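Local coordinates for glutamate racemase (Bacillus anthracis, PDB 2DWU), which belongs to the aspartate/glutamate racemase superfamily and folds into two alpha/beta domains, each built round a parallel sheet, at residues E60-L65 with K71-A76; Q167-A172 with P192-Y197; P175-D180 with K200-D205. All blocks are in the same frame, centred on the assembly; numbering follows the deposited sequence. Where two conformers were deposited one is given.

Contact 1: E60-L65 with K71-A76; sequences EMVEFL and KALVVA
Leu73 reaches from its strand to the last turns of helix 51-65 and spreads its two methyl branches over two helical residues one turn apart. CD1 meets CD1 of Leu65 at 3.7 Å, while CD2 lies 4.0 Å from CG2 of Val62. With CG anti to its own backbone N (chi1 172°) and chi2 at 63°, the isopropyl end of Leu73 is turned to present one methyl to each neighbour. Both helical side chains cross that of Leu73 at about a right angle, touching by single methyls. Leu65 extends straight at its second torsion (chi2 175°), which carries CD1 forward to the strand. Val62 offers CG2, the methyl beside its backbone N, from a CB that points neither at the strand nor away from it.

Helix 51-65 and strand 70-75 are consecutive elements of an alpha/beta domain with a parallel six-stranded sheet, and the contact is a helix laid on the strand that follows it. Neighbouring elements extend the apolar layer: Val62 also touches Leu88 of helix 78-91 and Leu13 of strand 9-14, and Leu65 packs on Cys36 and Ile38 of strand 35-39. Val74, next along the strand, directs its CB away from the helix, and its side chain touches Ile10. The CA atoms of Val62 and Leu73 stand 8.6 Å apart.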
loop_
_atom_site.group_PDB
_atom_site.type_symbol
_atom_site.label_atom_id
_atom_site.label_comp_id
_atom_site.label_asym_id
_atom_site.label_seq_id
_atom_site.Cartn_x
_atom_site.Cartn_y
_atom_site.Cartn_z
ATOM N N GLU B 60 -6.127 -19.567 -20.930
ATOM C CA GLU B 60 -7.468 -19.785 -21.472
ATOM C C GLU B 60 -8.420 -18.754 -20.833
ATOM O O GLU B 60 -9.295 -18.222 -21.497
ATOM C CB GLU B 60 -7.974 -21.200 -21.162
ATOM C CG GLU B 60 -7.177 -22.288 -21.843
ATOM C CD GLU B 60 -7.839 -23.647 -21.766
ATOM O OE1 GLU B 60 -8.760 -23.839 -20.932
ATOM O OE2 GLU B 60 -7.433 -24.543 -22.546
ATOM N N MET B 61 -8.252 -18.464 -19.546
ATOM C CA MET B 61 -9.112 -17.467 -18.913
ATOM C C MET B 61 -8.803 -16.077 -19.459
ATOM O O MET B 61 -9.702 -15.250 -19.594
ATOM C CB MET B 61 -8.954 -17.465 -17.376
ATOM C CG MET B 61 -9.642 -18.638 -16.704
ATOM S SD MET B 61 -9.692 -18.534 -14.921
ATOM C CE MET B 61 -8.016 -19.092 -14.467
ATOM N N VAL B 62 -7.535 -15.807 -19.755
ATOM C CA VAL B 62 -7.175 -14.493 -20.297
ATOM C C VAL B 62 -7.837 -14.310 -21.670
ATOM O O VAL B 62 -8.301 -13.218 -21.994
ATOM C CB VAL B 62 -5.644 -14.324 -20.429
ATOM C CG1 VAL B 62 -5.306 -13.044 -21.224
ATOM C CG2 VAL B 62 -5.022 -14.242 -19.037
ATOM N N GLU B 63 -7.896 -15.380 -22.461
ATOM C CA GLU B 63 -8.526 -15.303 -23.777
ATOM C C GLU B 63 -9.990 -14.944 -23.626
ATOM O O GLU B 63 -10.538 -14.196 -24.442
ATOM C CB GLU B 63 -8.393 -16.631 -24.538
ATOM C CG GLU B 63 -7.022 -16.814 -25.163
ATOM C CD GLU B 63 -6.612 -15.619 -26.018
ATOM O OE1 GLU B 63 -7.312 -15.337 -27.018
ATOM O OE2 GLU B 63 -5.599 -14.960 -25.687
ATOM N N PHE B 64 -10.631 -15.475 -22.586
ATOM C CA PHE B 64 -12.018 -15.160 -22.325
ATOM C C PHE B 64 -12.156 -13.687 -21.948
ATOM O O PHE B 64 -13.034 -12.978 -22.458
ATOM C CB PHE B 64 -12.566 -16.016 -21.175
ATOM C CG PHE B 64 -13.913 -15.558 -20.682
ATOM C CD1 PHE B 64 -15.062 -15.798 -21.423
ATOM C CD2 PHE B 64 -14.021 -14.827 -19.500
ATOM C CE1 PHE B 64 -16.305 -15.313 -20.998
ATOM C CE2 PHE B 64 -15.252 -14.340 -19.067
ATOM C CZ PHE B 64 -16.401 -14.584 -19.820
ATOM N N LEU B 65 -11.304 -13.219 -21.040
ATOM C CA LEU B 65 -11.386 -11.833 -20.587
ATOM C C LEU B 65 -11.077 -10.812 -21.677
ATOM O O LEU B 65 -11.559 -9.678 -21.625
ATOM C CB LEU B 65 -10.452 -11.621 -19.379
ATOM C CG LEU B 65 -10.899 -12.348 -18.105
ATOM C CD1 LEU B 65 -9.824 -12.174 -17.002
ATOM C CD2 LEU B 65 -12.250 -11.803 -17.618
ATOM N N LYS B 71 -8.745 -2.734 -18.866
ATOM C CA LYS B 71 -7.790 -1.661 -18.620
ATOM C C LYS B 71 -6.645 -2.244 -17.790
ATOM O O LYS B 71 -5.543 -1.710 -17.772
ATOM C CB LYS B 71 -8.428 -0.461 -17.881
ATOM C CG LYS B 71 -8.777 -0.672 -16.415
ATOM C CD LYS B 71 -8.979 0.672 -15.629
ATOM C CE LYS B 71 -10.207 1.451 -16.062
ATOM N NZ LYS B 71 -10.511 2.584 -15.133
ATOM N N ALA B 72 -6.916 -3.368 -17.121
ATOM C CA ALA B 72 -5.918 -4.034 -16.282
ATOM C C ALA B 72 -6.406 -5.444 -15.970
ATOM O O ALA B 72 -7.594 -5.720 -16.068
ATOM C CB ALA B 72 -5.718 -3.249 -14.966
ATOM N N LEU B 73 -5.480 -6.325 -15.583
ATOM C CA LEU B 73 -5.798 -7.701 -15.244
ATOM C C LEU B 73 -5.273 -7.994 -13.839
ATOM O O LEU B 73 -4.123 -7.683 -13.525
ATOM C CB LEU B 73 -5.117 -8.667 -16.239
ATOM C CG LEU B 73 -5.243 -10.154 -15.854
ATOM C CD1 LEU B 73 -6.725 -10.586 -15.849
ATOM C CD2 LEU B 73 -4.433 -10.974 -16.846
ATOM N N VAL B 74 -6.126 -8.579 -13.002
ATOM C CA VAL B 74 -5.707 -8.991 -11.650
ATOM C C VAL B 74 -5.757 -10.523 -11.600
ATOM O O VAL B 74 -6.786 -11.148 -11.922
ATOM C CB VAL B 74 -6.646 -8.439 -10.565
ATOM C CG1 VAL B 74 -6.263 -9.022 -9.179
ATOM C CG2 VAL B 74 -6.541 -6.907 -10.529
ATOM N N VAL B 75 -4.626 -11.121 -11.222
ATOM C CA VAL B 75 -4.538 -12.577 -11.058
ATOM C C VAL B 75 -4.805 -12.708 -9.569
ATOM O O VAL B 75 -3.941 -12.516 -8.729
ATOM C CB VAL B 75 -3.128 -13.113 -11.411
ATOM C CG1 VAL B 75 -3.086 -14.651 -11.211
ATOM C CG2 VAL B 75 -2.836 -12.800 -12.846
ATOM N N ALA B 76 -6.055 -12.997 -9.260
ATOM C CA ALA B 76 -6.487 -13.087 -7.876
ATOM C C ALA B 76 -6.030 -14.347 -7.145
ATOM O O ALA B 76 -5.987 -14.382 -5.898
ATOM C CB ALA B 76 -8.023 -12.985 -7.832
#

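Contact 2: Q167-A172 with P192-Y197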
loop_
_atom_site.group_PDB
_atom_site.type_symbol
_atom_site.label_atom_id
_atom_site.label_comp_id
_atom_site.label_asym_id
_atom_site.label_seq_id
_atom_site.Cartn_x
_atom_site.Cartn_y
_atom_site.Cartn_z
ATOM N N GLN B 167 -9.073 -27.645 14.446
ATOM C CA GLN B 167 -8.069 -28.688 14.415
ATOM C C GLN B 167 -7.202 -28.616 13.174
ATOM O O GLN B 167 -5.982 -28.830 13.244
ATOM C CB GLN B 167 -8.719 -30.075 14.485
ATOM C CG GLN B 167 -7.790 -31.103 15.104
ATOM C CD GLN B 167 -7.516 -30.811 16.586
ATOM O OE1 GLN B 167 -8.441 -30.793 17.402
ATOM N NE2 GLN B 167 -6.254 -30.577 16.934
ATOM N N GLN B 168 -7.829 -28.311 12.039
ATOM C CA GLN B 168 -7.092 -28.234 10.781
ATOM C C GLN B 168 -6.173 -27.022 10.757
ATOM O O GLN B 168 -5.065 -27.109 10.237
ATOM C CB GLN B 168 -8.049 -28.219 9.578
ATOM C CG GLN B 168 -8.711 -29.594 9.315
ATOM C CD GLN B 168 -7.716 -30.736 9.303
ATOM O OE1 GLN B 168 -6.771 -30.734 8.522
ATOM N NE2 GLN B 168 -7.919 -31.717 10.170
ATOM N N VAL B 169 -6.628 -25.909 11.322
ATOM C CA VAL B 169 -5.791 -24.710 11.374
ATOM C C VAL B 169 -4.619 -24.971 12.339
ATOM O O VAL B 169 -3.469 -24.585 12.061
ATOM C CB VAL B 169 -6.606 -23.473 11.811
ATOM C CG1 VAL B 169 -5.661 -22.286 12.131
ATOM C CG2 VAL B 169 -7.567 -23.073 10.675
ATOM N N LYS B 170 -4.900 -25.657 13.457
ATOM C CA LYS B 170 -3.844 -25.976 14.422
ATOM C C LYS B 170 -2.754 -26.826 13.768
ATOM O O LYS B 170 -1.544 -26.554 13.902
ATOM C CB LYS B 170 -4.429 -26.719 15.642
ATOM C CG LYS B 170 -3.366 -27.128 16.664
ATOM C CD LYS B 170 -3.979 -27.708 17.927
ATOM C CE LYS B 170 -4.857 -26.675 18.616
ATOM N NZ LYS B 170 -4.076 -25.492 19.117
ATOM N N GLN B 171 -3.179 -27.854 13.042
ATOM C CA GLN B 171 -2.258 -28.749 12.376
ATOM C C GLN B 171 -1.467 -28.058 11.273
ATOM O O GLN B 171 -0.266 -28.293 11.104
ATOM C CB GLN B 171 -3.020 -29.931 11.775
ATOM C CG GLN B 171 -3.500 -30.942 12.791
ATOM C CD GLN B 171 -4.224 -32.107 12.143
ATOM O OE1 GLN B 171 -4.125 -32.324 10.928
ATOM N NE2 GLN B 171 -4.947 -32.873 12.951
ATOM N N ALA B 172 -2.139 -27.200 10.517
ATOM C CA ALA B 172 -1.474 -26.513 9.420
ATOM C C ALA B 172 -0.420 -25.526 9.905
ATOM O O ALA B 172 0.627 -25.397 9.279
ATOM C CB ALA B 172 -2.511 -25.764 8.553
ATOM N N PRO B 192 -8.459 -15.550 4.147
ATOM C CA PRO B 192 -9.058 -14.490 4.958
ATOM C C PRO B 192 -10.255 -15.031 5.754
ATOM O O PRO B 192 -10.542 -14.532 6.831
ATOM C CB PRO B 192 -9.501 -13.455 3.924
ATOM C CG PRO B 192 -8.401 -13.534 2.888
ATOM C CD PRO B 192 -8.194 -15.072 2.770
ATOM N N LEU B 193 -10.960 -16.027 5.234
ATOM C CA LEU B 193 -12.097 -16.533 5.986
ATOM C C LEU B 193 -11.686 -17.236 7.273
ATOM O O LEU B 193 -12.508 -17.427 8.179
ATOM C CB LEU B 193 -12.945 -17.459 5.114
ATOM C CG LEU B 193 -13.801 -16.667 4.128
ATOM C CD1 LEU B 193 -14.803 -17.605 3.470
ATOM C CD2 LEU B 193 -14.530 -15.543 4.862
ATOM N N LEU B 194 -10.408 -17.584 7.370
ATOM C CA LEU B 194 -9.899 -18.284 8.555
ATOM C C LEU B 194 -9.136 -17.347 9.458
ATOM O O LEU B 194 -8.502 -17.813 10.411
ATOM C CB LEU B 194 -8.916 -19.383 8.143
ATOM C CG LEU B 194 -9.445 -20.493 7.255
ATOM C CD1 LEU B 194 -8.280 -21.380 6.789
ATOM C CD2 LEU B 194 -10.480 -21.307 8.024
ATOM N N GLU B 195 -9.184 -16.051 9.173
ATOM C CA GLU B 195 -8.387 -15.110 9.947
ATOM C C GLU B 195 -8.492 -15.234 11.454
ATOM O O GLU B 195 -7.461 -15.246 12.153
ATOM C CB GLU B 195 -8.659 -13.665 9.530
ATOM C CG GLU B 195 -7.792 -12.695 10.329
ATOM C CD GLU B 195 -7.786 -11.284 9.776
ATOM O OE1 GLU B 195 -8.857 -10.792 9.341
ATOM O OE2 GLU B 195 -6.702 -10.655 9.795
ATOM N N SER B 196 -9.715 -15.337 11.969
ATOM C CA SER B 196 -9.870 -15.464 13.410
ATOM C C SER B 196 -9.180 -16.679 13.987
ATOM O O SER B 196 -8.565 -16.594 15.054
ATOM C CB SER B 196 -11.346 -15.504 13.792
ATOM O OG SER B 196 -11.945 -14.266 13.478
ATOM N N TYR B 197 -9.283 -17.810 13.297
ATOM C CA TYR B 197 -8.669 -19.046 13.773
ATOM C C TYR B 197 -7.167 -18.913 13.787
ATOM O O TYR B 197 -6.497 -19.344 14.718
ATOM C CB TYR B 197 -9.031 -20.233 12.867
ATOM C CG TYR B 197 -10.488 -20.610 12.874
ATOM C CD1 TYR B 197 -11.373 -20.079 11.938
ATOM C CD2 TYR B 197 -10.982 -21.491 13.830
ATOM C CE1 TYR B 197 -12.731 -20.431 11.961
ATOM C CE2 TYR B 197 -12.322 -21.843 13.864
ATOM C CZ TYR B 197 -13.188 -21.314 12.931
ATOM O OH TYR B 197 -14.521 -21.674 12.967
#
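Val169 sets CG1 anti to its backbone N (chi1 169°) and CG2 anti to its carbonyl carbon, a fork that sets both methyls against Tyr197 in the first turn of helix 195-202. Tyr197, with CG anti to its own carbonyl carbon (chi1 -66°), swings its ring away from the meeting point and leaves CB as the group that is touched. CG2 of Val169 comes to 3.9 Å from CB of Tyr197, and CG1 of Val169 lies 4.0 Å from the same CB, so the methylene sits against both branches. The two side chains cross at about a right angle.

This is helix-to-helix packing in the domain with the four-stranded parallel sheet: helix 162-177 lies against the first turn of helix 195-202, with the CA atoms of Val169 and Tyr197 only 6.8 Å apart. Leu194, at the N-cap position of the second helix, adds a looser touch, its CD1 standing 4.3 Å from CG2 of Val169. The carbonyl O of Leu194 lies at the edge of the Tyr197 ring, in its plane. The tyrosine side chain also touches Thr162, Val165 and Thr166 of helix 162-177. Leu194 also packs on Val165, on Leu159 and on Val155 of helix 151-157.

Contact 3: P175-D180 with K200-D205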
loop_
_atom_site.group_PDB
_atom_site.type_symbol
_atom_site.label_atom_id
_atom_site.label_comp_id
_atom_site.label_asym_id
_atom_site.label_seq_id
_atom_site.Cartn_x
_atom_site.Cartn_y
_atom_site.Cartn_z
ATOM N N PRO B 175 4.002 -25.945 12.216
ATOM C CA PRO B 175 5.387 -25.603 11.863
ATOM C C PRO B 175 5.749 -24.130 12.087
ATOM O O PRO B 175 6.890 -23.822 12.472
ATOM C CB PRO B 175 5.479 -26.000 10.397
ATOM C CG PRO B 175 4.517 -27.179 10.309
ATOM C CD PRO B 175 3.334 -26.645 11.101
ATOM N N LEU B 176 4.801 -23.216 11.860
ATOM C CA LEU B 176 5.092 -21.801 12.054
ATOM C C LEU B 176 5.092 -21.374 13.501
ATOM O O LEU B 176 5.710 -20.357 13.826
ATOM C CB LEU B 176 4.116 -20.897 11.274
ATOM C CG LEU B 176 4.439 -20.703 9.792
ATOM C CD1 LEU B 176 3.371 -19.833 9.170
ATOM C CD2 LEU B 176 5.829 -20.071 9.607
ATOM N N THR B 177 4.395 -22.110 14.373
ATOM C CA THR B 177 4.366 -21.741 15.788
ATOM C C THR B 177 5.757 -21.968 16.371
ATOM O O THR B 177 6.092 -21.407 17.414
ATOM C CB THR B 177 3.373 -22.582 16.621
ATOM O OG1 THR B 177 3.788 -23.952 16.620
ATOM C CG2 THR B 177 1.939 -22.448 16.063
ATOM N N LYS B 178 6.563 -22.770 15.677
ATOM C CA LYS B 178 7.919 -23.083 16.145
ATOM C C LYS B 178 8.928 -22.078 15.642
ATOM O O LYS B 178 10.081 -22.064 16.086
ATOM C CB LYS B 178 8.362 -24.457 15.638
ATOM C CG LYS B 178 7.535 -25.611 16.175
ATOM C CD LYS B 178 7.998 -26.899 15.550
ATOM C CE LYS B 178 7.149 -28.059 16.051
ATOM N NZ LYS B 178 7.492 -29.315 15.331
ATOM N N GLU B 179 8.506 -21.249 14.693
ATOM C CA GLU B 179 9.418 -20.278 14.106
ATOM C C GLU B 179 9.227 -18.884 14.672
ATOM O O GLU B 179 8.161 -18.519 15.154
ATOM C CB GLU B 179 9.207 -20.247 12.593
ATOM C CG GLU B 179 9.388 -21.608 11.916
ATOM C CD GLU B 179 10.824 -22.097 11.902
ATOM O OE1 GLU B 179 11.049 -23.256 11.475
ATOM O OE2 GLU B 179 11.730 -21.331 12.311
ATOM N N ASP B 180 10.299 -18.105 14.613
ATOM C CA ASP B 180 10.272 -16.746 15.080
ATOM C C ASP B 180 9.848 -15.847 13.908
ATOM O O ASP B 180 10.632 -15.599 12.981
ATOM C CB ASP B 180 11.680 -16.376 15.561
ATOM C CG ASP B 180 11.784 -14.964 16.094
ATOM O OD1 ASP B 180 10.760 -14.249 16.210
ATOM O OD2 ASP B 180 12.931 -14.562 16.425
ATOM N N LYS B 200 -5.823 -16.691 16.570
ATOM C CA LYS B 200 -5.890 -17.404 17.837
ATOM C C LYS B 200 -4.720 -18.373 17.983
ATOM O O LYS B 200 -4.155 -18.539 19.073
ATOM C CB LYS B 200 -7.212 -18.174 17.929
ATOM C CG LYS B 200 -7.289 -19.163 19.090
ATOM C CD LYS B 200 -7.354 -18.465 20.438
ATOM C CE LYS B 200 -8.711 -17.821 20.646
ATOM N NZ LYS B 200 -9.074 -16.934 19.500
ATOM N N GLU B 201 -4.345 -19.006 16.877
ATOM C CA GLU B 201 -3.265 -19.973 16.888
ATOM C C GLU B 201 -1.865 -19.349 16.977
ATOM O O GLU B 201 -0.994 -19.876 17.664
ATOM C CB GLU B 201 -3.369 -20.861 15.638
ATOM C CG GLU B 201 -2.440 -22.070 15.644
ATOM C CD GLU B 201 -2.824 -23.121 16.699
ATOM O OE1 GLU B 201 -1.914 -23.806 17.203
ATOM O OE2 GLU B 201 -4.029 -23.269 17.009
ATOM N N LEU B 202 -1.648 -18.223 16.302
ATOM C CA LEU B 202 -0.326 -17.603 16.323
ATOM C C LEU B 202 -0.097 -16.566 17.404
ATOM O O LEU B 202 1.055 -16.302 17.774
ATOM C CB LEU B 202 -0.011 -16.992 14.958
ATOM C CG LEU B 202 0.047 -18.026 13.824
ATOM C CD1 LEU B 202 0.429 -17.336 12.519
ATOM C CD2 LEU B 202 1.059 -19.113 14.156
ATOM N N GLY B 203 -1.169 -15.966 17.904
ATOM C CA GLY B 203 -1.013 -14.970 18.947
ATOM C C GLY B 203 -1.024 -13.532 18.471
ATOM O O GLY B 203 -0.927 -13.251 17.275
ATOM N N GLU B 204 -1.134 -12.626 19.440
ATOM C CA GLU B 204 -1.182 -11.186 19.227
ATOM C C GLU B 204 0.074 -10.588 18.611
ATOM O O GLU B 204 0.016 -9.528 18.005
ATOM C CB GLU B 204 -1.422 -10.482 20.565
ATOM C CG GLU B 204 -2.679 -10.915 21.281
ATOM C CD GLU B 204 -3.914 -10.204 20.768
ATOM O OE1 GLU B 204 -4.142 -10.219 19.536
ATOM O OE2 GLU B 204 -4.657 -9.632 21.599
ATOM N N ASP B 205 1.208 -11.248 18.777
ATOM C CA ASP B 205 2.457 -10.709 18.267
ATOM C C ASP B 205 2.742 -10.938 16.787
ATOM O O ASP B 205 3.808 -10.568 16.302
ATOM C CB ASP B 205 3.623 -11.238 19.100
ATOM C CG ASP B 205 3.525 -10.824 20.562
ATOM O OD1 ASP B 205 3.301 -9.617 20.825
ATOM O OD2 ASP B 205 3.670 -11.701 21.446
#
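The weakly bonded end of helix 162-177 draws up to the end of helix 195-202, and the CA atoms of Thr177 and Leu202 lie 6.3 Å apart. Both helices belong to the alpha/beta domain with the four-stranded parallel sheet, and the contact joins their C-terminal ends at the protein surface. Gly203 leaves the second helix with a positive phi (98°), a backbone turn that suits glycine.

Thr177 does the touching through its methyl. Its chi1 of 64° puts OG1 between the backbone N and the carbonyl carbon, from where the hydroxyl hydrogen-bonds to the carbonyl O of Leu174 in its own helix; CG2 is thereby left to face the neighbour. That methyl meets CD2 of Leu202 at 3.9 Å, the side chains crossing at about a right angle. Leu202 also rests on Leu173 and on Leu184 of strand 183-187, which joins the helix pair to the sheet; Leu176 packs on the same Leu184.

Glu201 comes up more loosely beside the threonine. Its carboxylate has Lys170 as partner, while OE1 lies 4.2 Å from CG2 of Thr177, and the carbonyl O of Glu201 is equally 4.2 Å from that methyl.

Overall arrangement
Contacts 2 and 3 are two stations along one helix pair, 162-177 with 195-202. Their centres are about 12 Å apart and their segments alternate along the chain; a salt bridge from Lys170 NZ to Glu201 OE2 (3.1 Å) links them directly. Contact 1 closes earlier in the sequence, on the other side of the chain's centre, about 30 Å from contact 2 and about 36 Å from contact 3, centre to centre. The bound D-glutamic acid lies about 14 Å from the side chain of Leu73 in contact 1 and about 11 Å from that of Leu194 in contact 2. Pocket residues lie close by in sequence: Cys77 directly follows 71-76, and His190 comes two residues before Pro192.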